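Local coordinates for cyclic AMP receptor protein (Thermus thermophilus, PDB 4EV0), which activates transcription in a cAMP-dependent manner, working as a homodimer that binds DNA at its target promoters, at residues B[162-166]-B[167-171]; B[173-176]-B[177-181]; B[186-190]-B[191-195]. One frame throughout, in Å; residues are numbered along the deposited sequence.

Interaction 1: B[162-166]-B[167-171]. With SO4 (sulfate ion), chain I.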
ATOM      1  N   PHE B 162      -9.246  20.846  27.094  1.00 66.30           N
ATOM      2  CA  PHE B 162      -8.366  19.691  27.218  1.00 63.64           C
ATOM      3  C   PHE B 162      -6.894  20.011  27.012  1.00 61.62           C
ATOM      4  O   PHE B 162      -6.506  20.707  26.072  1.00 59.36           O
ATOM      5  CB  PHE B 162      -8.795  18.563  26.284  1.00 57.83           C
ATOM      6  CG  PHE B 162     -10.231  18.185  26.428  1.00 60.17           C
ATOM      7  CD1 PHE B 162     -10.698  17.636  27.615  1.00 62.27           C
ATOM      8  CD2 PHE B 162     -11.125  18.389  25.385  1.00 59.39           C
ATOM      9  CE1 PHE B 162     -12.038  17.297  27.761  1.00 63.91           C
ATOM     10  CE2 PHE B 162     -12.459  18.052  25.525  1.00 59.99           C
ATOM     11  CZ  PHE B 162     -12.918  17.507  26.711  1.00 60.82           C
ATOM     12  N   GLN B 163      -6.083  19.497  27.924  1.00 63.93           N
ATOM     13  CA  GLN B 163      -4.649  19.473  27.739  1.00 62.88           C
ATOM     14  C   GLN B 163      -4.398  18.280  26.830  1.00 57.88           C
ATOM     15  O   GLN B 163      -4.470  17.127  27.269  1.00 57.03           O
ATOM     16  CB  GLN B 163      -3.955  19.286  29.093  1.00 68.33           C
ATOM     17  CG  GLN B 163      -2.502  19.699  29.117  1.00 72.07           C
ATOM     18  CD  GLN B 163      -2.270  20.913  29.986  1.00 76.44           C
ATOM     19  OE1 GLN B 163      -3.225  21.569  30.420  1.00 79.77           O
ATOM     20  NE2 GLN B 163      -0.999  21.225  30.250  1.00 78.00           N
ATOM     21  N   ILE B 164      -4.145  18.542  25.554  1.00 54.91           N
ATOM     22  CA  ILE B 164      -3.968  17.441  24.618  1.00 50.71           C
ATOM     23  C   ILE B 164      -3.181  17.839  23.370  1.00 49.55           C
ATOM     24  O   ILE B 164      -3.396  18.910  22.797  1.00 51.28           O
ATOM     25  CB  ILE B 164      -5.324  16.737  24.288  1.00 49.34           C
ATOM     26  CG1 ILE B 164      -5.069  15.398  23.589  1.00 46.76           C
ATOM     27  CG2 ILE B 164      -6.290  17.653  23.498  1.00 48.49           C
ATOM     28  CD1 ILE B 164      -6.236  14.444  23.688  1.00 44.38           C
ATOM     29  N   ARG B 165      -2.239  16.988  22.975  1.00 38.42           N
ATOM     30  CA  ARG B 165      -1.419  17.253  21.803  1.00 38.00           C
ATOM     31  C   ARG B 165      -2.150  16.753  20.556  1.00 35.64           C
ATOM     32  O   ARG B 165      -2.988  15.837  20.643  1.00 33.85           O
ATOM     33  CB  ARG B 165      -0.054  16.573  21.948  1.00 39.42           C
ATOM     34  CG  ARG B 165       0.811  17.113  23.098  1.00 41.14           C
ATOM     35  CD  ARG B 165       1.232  18.538  22.809  1.00 41.70           C
ATOM     36  NE  ARG B 165       1.852  19.186  23.954  1.00 43.34           N
ATOM     37  CZ  ARG B 165       2.364  20.414  23.916  1.00 48.15           C
ATOM     38  NH1 ARG B 165       2.336  21.112  22.789  1.00 46.83           N
ATOM     39  NH2 ARG B 165       2.920  20.947  25.002  1.00 52.17           N
ATOM     40  N   HIS B 166      -1.858  17.332  19.396  1.00 49.18           N
ATOM     41  CA  HIS B 166      -2.476  16.839  18.171  1.00 47.27           C
ATOM     42  C   HIS B 166      -2.137  15.366  17.947  1.00 46.65           C
ATOM     43  O   HIS B 166      -2.958  14.618  17.410  1.00 45.37           O
ATOM     44  CB  HIS B 166      -2.075  17.677  16.953  1.00 49.50           C
ATOM     45  CG  HIS B 166      -2.577  19.089  16.997  1.00 52.76           C
ATOM     46  ND1 HIS B 166      -2.401  19.975  15.957  1.00 54.88           N
ATOM     47  CD2 HIS B 166      -3.232  19.772  17.967  1.00 53.53           C
ATOM     48  CE1 HIS B 166      -2.925  21.146  16.282  1.00 56.91           C
ATOM     49  NE2 HIS B 166      -3.433  21.050  17.499  1.00 56.70           N
ATOM     50  N   HIS B 167      -0.947  14.935  18.371  1.00 46.77           N
ATOM     51  CA  HIS B 167      -0.558  13.542  18.146  1.00 48.87           C
ATOM     52  C   HIS B 167      -1.341  12.556  19.016  1.00 45.32           C
ATOM     53  O   HIS B 167      -1.632  11.441  18.576  1.00 45.96           O
ATOM     54  CB  HIS B 167       0.971  13.327  18.233  1.00 52.98           C
ATOM     55  CG  HIS B 167       1.536  13.409  19.621  1.00 52.29           C
ATOM     56  ND1 HIS B 167       1.306  12.444  20.581  1.00 52.28           N
ATOM     57  CD2 HIS B 167       2.348  14.325  20.199  1.00 54.34           C
ATOM     58  CE1 HIS B 167       1.932  12.779  21.697  1.00 54.76           C
ATOM     59  NE2 HIS B 167       2.572  13.914  21.491  1.00 53.96           N
ATOM     60  N   GLU B 168      -1.710  12.964  20.225  1.00 52.00           N
ATOM     61  CA  GLU B 168      -2.482  12.088  21.105  1.00 52.20           C
ATOM     62  C   GLU B 168      -3.914  11.974  20.588  1.00 51.02           C
ATOM     63  O   GLU B 168      -4.587  10.947  20.734  1.00 49.66           O
ATOM     64  CB  GLU B 168      -2.484  12.621  22.544  1.00 51.78           C
ATOM     65  CG  GLU B 168      -1.125  13.102  23.041  1.00 54.59           C
ATOM     66  CD  GLU B 168      -1.168  13.576  24.497  1.00 58.67           C
ATOM     67  OE1 GLU B 168      -1.152  14.809  24.731  1.00 59.84           O
ATOM     68  OE2 GLU B 168      -1.216  12.714  25.411  1.00 60.52           O
ATOM     69  N   LEU B 169      -4.376  13.060  19.988  1.00 47.28           N
ATOM     70  CA  LEU B 169      -5.682  13.088  19.365  1.00 46.00           C
ATOM     71  C   LEU B 169      -5.661  12.241  18.077  1.00 46.24           C
ATOM     72  O   LEU B 169      -6.661  11.588  17.734  1.00 44.22           O
ATOM     73  CB  LEU B 169      -6.025  14.544  19.074  1.00 46.99           C
ATOM     74  CG  LEU B 169      -7.460  14.959  18.860  1.00 47.94           C
ATOM     75  CD1 LEU B 169      -8.361  14.257  19.852  1.00 47.78           C
ATOM     76  CD2 LEU B 169      -7.479  16.455  19.043  1.00 52.77           C
ATOM     77  N   ALA B 170      -4.524  12.243  17.378  1.00 50.34           N
ATOM     78  CA  ALA B 170      -4.385  11.451  16.161  1.00 52.82           C
ATOM     79  C   ALA B 170      -4.391   9.952  16.485  1.00 54.10           C
ATOM     80  O   ALA B 170      -4.982   9.135  15.763  1.00 55.08           O
ATOM     81  CB  ALA B 170      -3.110  11.841  15.394  1.00 54.25           C
ATOM     82  N   ALA B 171      -3.729   9.591  17.576  1.00 54.29           N
ATOM     83  CA  ALA B 171      -3.743   8.212  18.031  1.00 56.89           C
ATOM     84  C   ALA B 171      -5.169   7.823  18.409  1.00 53.30           C
ATOM     85  O   ALA B 171      -5.617   6.712  18.129  1.00 55.29           O
ATOM     86  CB  ALA B 171      -2.782   8.025  19.219  1.00 54.62           C
TER
HETATM   87  S   SO4 I 303       0.204  20.299  19.267  0.50 73.09           S
HETATM   88  O1  SO4 I 303       1.527  20.495  19.867  0.50 72.90           O
HETATM   89  O2  SO4 I 303      -0.221  18.924  19.499  0.50 72.21           O
HETATM   90  O3  SO4 I 303      -0.749  21.213  19.889  0.50 71.11           O
HETATM   91  O4  SO4 I 303       0.267  20.538  17.821  0.50 71.83           O

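Interaction 2: B[173-176]-B[177-181]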
ATOM      1  N   ALA B 173      -8.033   9.144  17.212  1.00 62.03           N
ATOM      2  CA  ALA B 173      -8.897   9.096  16.025  1.00 62.46           C
ATOM      3  C   ALA B 173      -8.454   8.108  14.941  1.00 65.37           C
ATOM      4  O   ALA B 173      -9.253   7.728  14.086  1.00 63.81           O
ATOM      5  CB  ALA B 173      -9.053  10.486  15.434  1.00 62.67           C
ATOM      6  N   GLY B 174      -7.188   7.696  14.974  1.00 65.32           N
ATOM      7  CA  GLY B 174      -6.649   6.783  13.974  1.00 65.94           C
ATOM      8  C   GLY B 174      -6.310   7.483  12.670  1.00 69.75           C
ATOM      9  O   GLY B 174      -6.465   6.927  11.581  1.00 74.52           O
ATOM     10  N   THR B 175      -5.853   8.724  12.780  1.00 55.48           N
ATOM     11  CA  THR B 175      -5.449   9.501  11.618  1.00 56.48           C
ATOM     12  C   THR B 175      -4.043   9.977  11.895  1.00 58.97           C
ATOM     13  O   THR B 175      -3.502   9.711  12.979  1.00 57.77           O
ATOM     14  CB  THR B 175      -6.326  10.746  11.437  1.00 55.52           C
ATOM     15  OG1 THR B 175      -5.927  11.742  12.390  1.00 53.38           O
ATOM     16  CG2 THR B 175      -7.821  10.411  11.631  1.00 50.74           C
ATOM     17  N   SER B 176      -3.451  10.687  10.938  1.00 63.47           N
ATOM     18  CA  SER B 176      -2.117  11.245  11.140  1.00 66.11           C
ATOM     19  C   SER B 176      -2.193  12.526  11.967  1.00 64.23           C
ATOM     20  O   SER B 176      -3.260  13.151  12.071  1.00 60.28           O
ATOM     21  CB  SER B 176      -1.442  11.542   9.804  1.00 70.34           C
ATOM     22  OG  SER B 176      -1.949  12.729   9.233  1.00 72.55           O
ATOM     23  N   ARG B 177      -1.061  12.907  12.559  1.00 60.38           N
ATOM     24  CA  ARG B 177      -0.951  14.169  13.283  1.00 58.90           C
ATOM     25  C   ARG B 177      -1.281  15.344  12.346  1.00 60.52           C
ATOM     26  O   ARG B 177      -2.013  16.270  12.727  1.00 57.40           O
ATOM     27  CB  ARG B 177       0.456  14.307  13.903  1.00 61.17           C
ATOM     28  CG  ARG B 177       0.619  15.378  15.013  1.00 58.59           C
ATOM     29  CD  ARG B 177       0.972  16.753  14.442  1.00 61.50           C
ATOM     30  NE  ARG B 177       1.866  16.647  13.285  1.00 70.00           N
ATOM     31  CZ  ARG B 177       1.943  17.552  12.306  1.00 74.10           C
ATOM     32  NH1 ARG B 177       1.186  18.649  12.345  1.00 70.46           N
ATOM     33  NH2 ARG B 177       2.782  17.366  11.291  1.00 76.52           N
ATOM     34  N   GLU B 178      -0.773  15.279  11.116  1.00 74.57           N
ATOM     35  CA  GLU B 178      -0.984  16.349  10.145  1.00 77.84           C
ATOM     36  C   GLU B 178      -2.456  16.579   9.810  1.00 74.48           C
ATOM     37  O   GLU B 178      -2.899  17.721   9.706  1.00 76.44           O
ATOM     38  CB  GLU B 178      -0.197  16.111   8.856  1.00 83.69           C
ATOM     39  CG  GLU B 178      -0.351  17.260   7.861  1.00 90.08           C
ATOM     40  CD  GLU B 178       0.219  16.942   6.488  1.00102.66           C
ATOM     41  OE1 GLU B 178       0.677  15.793   6.280  1.00100.80           O
ATOM     42  OE2 GLU B 178       0.203  17.842   5.618  1.00108.45           O
ATOM     43  N   THR B 179      -3.218  15.506   9.630  1.00 81.00           N
ATOM     44  CA  THR B 179      -4.628  15.686   9.283  1.00 79.24           C
ATOM     45  C   THR B 179      -5.450  16.145  10.492  1.00 74.00           C
ATOM     46  O   THR B 179      -6.432  16.872  10.331  1.00 74.39           O
ATOM     47  CB  THR B 179      -5.266  14.448   8.585  1.00 80.48           C
ATOM     48  OG1 THR B 179      -4.925  13.249   9.288  1.00 78.00           O
ATOM     49  CG2 THR B 179      -4.789  14.343   7.135  1.00 83.77           C
ATOM     50  N   VAL B 180      -5.037  15.739  11.695  1.00 46.55           N
ATOM     51  CA  VAL B 180      -5.655  16.235  12.917  1.00 44.16           C
ATOM     52  C   VAL B 180      -5.498  17.751  13.016  1.00 46.47           C
ATOM     53  O   VAL B 180      -6.455  18.460  13.374  1.00 45.68           O
ATOM     54  CB  VAL B 180      -5.120  15.534  14.207  1.00 42.13           C
ATOM     55  CG1 VAL B 180      -5.322  16.426  15.443  1.00 41.64           C
ATOM     56  CG2 VAL B 180      -5.814  14.185  14.416  1.00 37.53           C
ATOM     57  N   SER B 181      -4.312  18.249  12.668  1.00 51.27           N
ATOM     58  CA  SER B 181      -4.094  19.693  12.697  1.00 55.34           C
ATOM     59  C   SER B 181      -4.938  20.358  11.624  1.00 57.24           C
ATOM     60  O   SER B 181      -5.546  21.397  11.861  1.00 60.36           O
ATOM     61  CB  SER B 181      -2.614  20.064  12.536  1.00 58.98           C
ATOM     62  OG  SER B 181      -1.841  19.530  13.593  1.00 55.96           O
TER

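Interaction 3: B[186-190]-B[191-195]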
ATOM      1  N   ALA B 186      -9.764  23.700  10.607  1.00 56.47           N
ATOM      2  CA  ALA B 186     -11.101  23.845  10.027  1.00 59.31           C
ATOM      3  C   ALA B 186     -12.199  23.944  11.104  1.00 58.22           C
ATOM      4  O   ALA B 186     -13.118  24.757  10.983  1.00 61.82           O
ATOM      5  CB  ALA B 186     -11.396  22.721   9.053  1.00 56.63           C
ATOM      6  N   LEU B 187     -12.095  23.130  12.156  1.00 64.11           N
ATOM      7  CA  LEU B 187     -13.054  23.188  13.267  1.00 64.00           C
ATOM      8  C   LEU B 187     -12.995  24.510  14.023  1.00 67.78           C
ATOM      9  O   LEU B 187     -14.015  24.983  14.520  1.00 70.10           O
ATOM     10  CB  LEU B 187     -12.854  22.022  14.237  1.00 60.39           C
ATOM     11  CG  LEU B 187     -13.296  20.649  13.725  1.00 57.70           C
ATOM     12  CD1 LEU B 187     -13.028  19.537  14.737  1.00 53.01           C
ATOM     13  CD2 LEU B 187     -14.781  20.677  13.327  1.00 61.51           C
ATOM     14  N   ALA B 188     -11.808  25.107  14.107  1.00 61.75           N
ATOM     15  CA  ALA B 188     -11.665  26.415  14.744  1.00 66.26           C
ATOM     16  C   ALA B 188     -12.247  27.536  13.874  1.00 72.15           C
ATOM     17  O   ALA B 188     -12.901  28.448  14.388  1.00 75.51           O
ATOM     18  CB  ALA B 188     -10.207  26.704  15.092  1.00 64.63           C
ATOM     19  N   GLU B 189     -12.007  27.453  12.565  1.00 82.68           N
ATOM     20  CA  GLU B 189     -12.593  28.376  11.585  1.00 90.00           C
ATOM     21  C   GLU B 189     -14.131  28.347  11.602  1.00 91.45           C
ATOM     22  O   GLU B 189     -14.791  29.351  11.325  1.00 97.43           O
ATOM     23  CB  GLU B 189     -12.058  28.058  10.179  1.00 90.50           C
ATOM     24  CG  GLU B 189     -12.721  28.828   9.036  1.00 99.24           C
ATOM     25  CD  GLU B 189     -11.970  28.678   7.715  1.00106.58           C
ATOM     26  OE1 GLU B 189     -10.723  28.574   7.756  1.00104.41           O
ATOM     27  OE2 GLU B 189     -12.624  28.658   6.643  1.00108.94           O
ATOM     28  N   GLU B 190     -14.691  27.189  11.942  1.00 84.02           N
ATOM     29  CA  GLU B 190     -16.137  27.031  12.073  1.00 85.35           C
ATOM     30  C   GLU B 190     -16.637  27.420  13.457  1.00 86.22           C
ATOM     31  O   GLU B 190     -17.814  27.282  13.754  1.00 87.70           O
ATOM     32  CB  GLU B 190     -16.532  25.583  11.808  1.00 83.10           C
ATOM     33  CG  GLU B 190     -16.143  25.062  10.442  1.00 80.07           C
ATOM     34  CD  GLU B 190     -16.495  23.598  10.281  1.00 79.21           C
ATOM     35  OE1 GLU B 190     -15.673  22.850   9.700  1.00 75.69           O
ATOM     36  OE2 GLU B 190     -17.594  23.197  10.738  1.00 80.93           O
ATOM     37  N   GLY B 191     -15.727  27.875  14.311  1.00 69.73           N
ATOM     38  CA  GLY B 191     -16.067  28.243  15.674  1.00 70.43           C
ATOM     39  C   GLY B 191     -16.480  27.100  16.593  1.00 68.02           C
ATOM     40  O   GLY B 191     -17.044  27.342  17.663  1.00 68.54           O
ATOM     41  N   VAL B 192     -16.196  25.859  16.195  1.00 63.11           N
ATOM     42  CA  VAL B 192     -16.584  24.697  16.999  1.00 60.70           C
ATOM     43  C   VAL B 192     -15.604  24.458  18.154  1.00 58.08           C
ATOM     44  O   VAL B 192     -16.003  24.087  19.265  1.00 58.84           O
ATOM     45  CB  VAL B 192     -16.737  23.422  16.124  1.00 58.30           C
ATOM     46  CG1 VAL B 192     -17.183  22.231  16.962  1.00 53.13           C
ATOM     47  CG2 VAL B 192     -17.734  23.683  14.997  1.00 60.73           C
ATOM     48  N   VAL B 193     -14.320  24.690  17.891  1.00 57.39           N
ATOM     49  CA  VAL B 193     -13.286  24.519  18.898  1.00 55.83           C
ATOM     50  C   VAL B 193     -12.394  25.755  18.963  1.00 58.20           C
ATOM     51  O   VAL B 193     -12.317  26.530  18.003  1.00 59.97           O
ATOM     52  CB  VAL B 193     -12.388  23.284  18.612  1.00 50.89           C
ATOM     53  CG1 VAL B 193     -13.233  22.035  18.381  1.00 49.52           C
ATOM     54  CG2 VAL B 193     -11.491  23.531  17.413  1.00 49.35           C
ATOM     55  N   ARG B 194     -11.725  25.934  20.098  1.00 57.09           N
ATOM     56  CA  ARG B 194     -10.719  26.972  20.236  1.00 58.89           C
ATOM     57  C   ARG B 194      -9.379  26.329  20.588  1.00 55.35           C
ATOM     58  O   ARG B 194      -9.301  25.478  21.477  1.00 53.08           O
ATOM     59  CB  ARG B 194     -11.129  27.993  21.301  1.00 64.84           C
ATOM     60  CG  ARG B 194     -10.004  28.947  21.696  1.00 69.55           C
ATOM     61  CD  ARG B 194     -10.510  30.078  22.568  1.00 75.55           C
ATOM     62  NE  ARG B 194     -11.481  30.891  21.841  1.00 80.71           N
ATOM     63  CZ  ARG B 194     -12.309  31.755  22.417  1.00 85.74           C
ATOM     64  NH1 ARG B 194     -12.285  31.905  23.738  1.00 85.78           N
ATOM     65  NH2 ARG B 194     -13.163  32.460  21.675  1.00 86.42           N
ATOM     66  N   LEU B 195      -8.322  26.733  19.891  1.00 58.57           N
ATOM     67  CA  LEU B 195      -7.005  26.135  20.099  1.00 57.27           C
ATOM     68  C   LEU B 195      -6.072  27.045  20.870  1.00 60.10           C
ATOM     69  O   LEU B 195      -6.158  28.276  20.794  1.00 63.50           O
ATOM     70  CB  LEU B 195      -6.354  25.780  18.760  1.00 54.14           C
ATOM     71  CG  LEU B 195      -7.206  24.967  17.785  1.00 53.00           C
ATOM     72  CD1 LEU B 195      -6.478  24.798  16.454  1.00 51.81           C
ATOM     73  CD2 LEU B 195      -7.559  23.613  18.391  1.00 49.11           C
TER

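Interaction 1: B[162-166]-B[167-171]
The carbonyl oxygen R165 O takes two backbone donors at the start of helix 166-173. The firmer bond comes from L169 N, at 3.2 Å from R165 O. E168 N adds a weak one. R165 sits at the N-cap, and its own backbone N is held in return. R165 N donates to E168 OE1 at 3.0 Å, with an N-H...O angle of 158°. OE1 is met on its anti side, out of the carboxylate plane. E168 supplies the side-chain-to-N-cap bond of a capping box; the reciprocal bond is absent, as arginine has no acceptor to offer. One residue on, A170 N binds H166 O at 2.8 Å.

R165 CB lies over one face of the H167 ring, 4.0 Å from its centroid, in a CH-pi contact. The H167 ring is placed there by a chi1 of 72°, which sets CG between the backbone N and the carbonyl carbon. I164 CG1 rests against E168 CB at 3.9 Å. I164 CD1 is a loose 4.4 Å from L169 CD1, and L169 also touches A149 and L150 of helix 139-154.

A sulfate, probably from the crystallisation liquor, sits at this helix start. R165 NH1 reaches SO4 O1 at 3.1 Å, with the oxygen at the guanidinium edge and in its plane. SO4 O4 lies over the H166 ring, but another sulfate oxygen is modelled too close to H166 N, so the fine detail is doubtful. H166 ND1 itself probably bonds S181 OG of the next helix. An arginine beside a helix N-terminus would favour an anion, perhaps a DNA phosphate.

Interaction 2: B[173-176]-B[177-181]
The flat carbonyl of S176 is met from opposite faces of its plane by T175 OG1 and V180 N. T175 OG1 donates to S176 O at 3.0 Å, and V180 N does so at 3.2 Å. The V180 bond has an N-H...O angle of 159° and is the i to i+4 bond of the first turn.

The second flat group is the guanidinium of R177. It has E178 CB over one face, 4.0 Å above its plane and offset toward the rim. The arginine chain bends at chi2 and chi3, and the bends carry the guanidinium forward along the helix to S181. R177 NH1 then makes a weak bond to S181 OG.

Residues 174-176 form the turn of the predicted helix-turn-helix. They link helix 166-173 to helix 177-189, which corresponds to the recognition helix of this motif. G174 leaves the first helix with a positive phi of 79°. S176 is the N-cap of the second.

S176 OG meets the first turn of the helix that follows. With chi1 at 77°, OG stands between the backbone N and the carbonyl carbon. It shares a hydrogen bond of 3.0 Å with T179 OG1, and either hydroxyl may donate. T175 OG1 also presses on V180 CG2 at 3.2 Å, a tight contact for a buried pair. V180 goes on to touch V146 of helix 139-154, and A173 touches A149 there. S176 packs on L58 of the second subunit.

Interaction 3: B[186-190]-B[191-195]
V193 has chi1 near -52°, which sets CG2 between its backbone N and carbonyl carbon. From there CG2 turns to the end of helix 177-189. It meets L187 CB at 3.8 Å and A188 CB at 4.1 Å. L187 has chi1 near -72°, and its CG lies anti to the carbonyl carbon. Its branch CD2 comes within 4.4 Å of V192 CB, a looser contact.

The backbone makes the turn that brings these groups together. It is a Schellman motif, with G191 as the first residue past the helix. V192 N donates to L187 O at 2.9 Å, almost in line with the carbonyl bond. G191 N donates to A188 O, also at 2.9 Å, but from above the carbonyl plane and not on a lone pair. V193 N adds a weak bond to L187 O, so that oxygen receives two backbone N-H groups from beyond the helix. G191 has a positive phi of 68°, which favours glycine. Across the turn, V193 O lies 3.3 Å from A188 CA in a CA-H...O contact. E190 CB lies beside V192 CG2 at 3.9 Å. The E190 carboxylate forms a salt bridge with R143.

The motif turns the chain from helix 177-189 into strand 193-196. That strand is at the edge of a three-stranded antiparallel sheet and pairs with strand 199-202 in the wing of this winged helix-turn-helix domain. V192 packs on L208 and I211 of helix 205-212. L187 and V193 both touch L150 of helix 139-154, and V193 and L195 touch V200 of strand 199-202.

Overall arrangement
The three contacts follow one another along the winged helix-turn-helix domain. Interactions 1 and 2 start helices 166-173 and 177-189, and interaction 3 ends the second of these. Interactions 1 and 2 touch, with centres about 9 Å apart. A170 O and T175 N probably form a hydrogen bond between them, and A170 packs on V180. Interaction 3 lies about 15 Å from interaction 1 and 16 Å from interaction 2, centre to centre, and touches neither. Each mixes buried and exposed residues. Backbone bonds run through all three. Side-chain polar bonds add to interactions 1 and 2, while aliphatic packing dominates beside the backbone in interaction 3. Interactions 1 and 3 reach the same sheet.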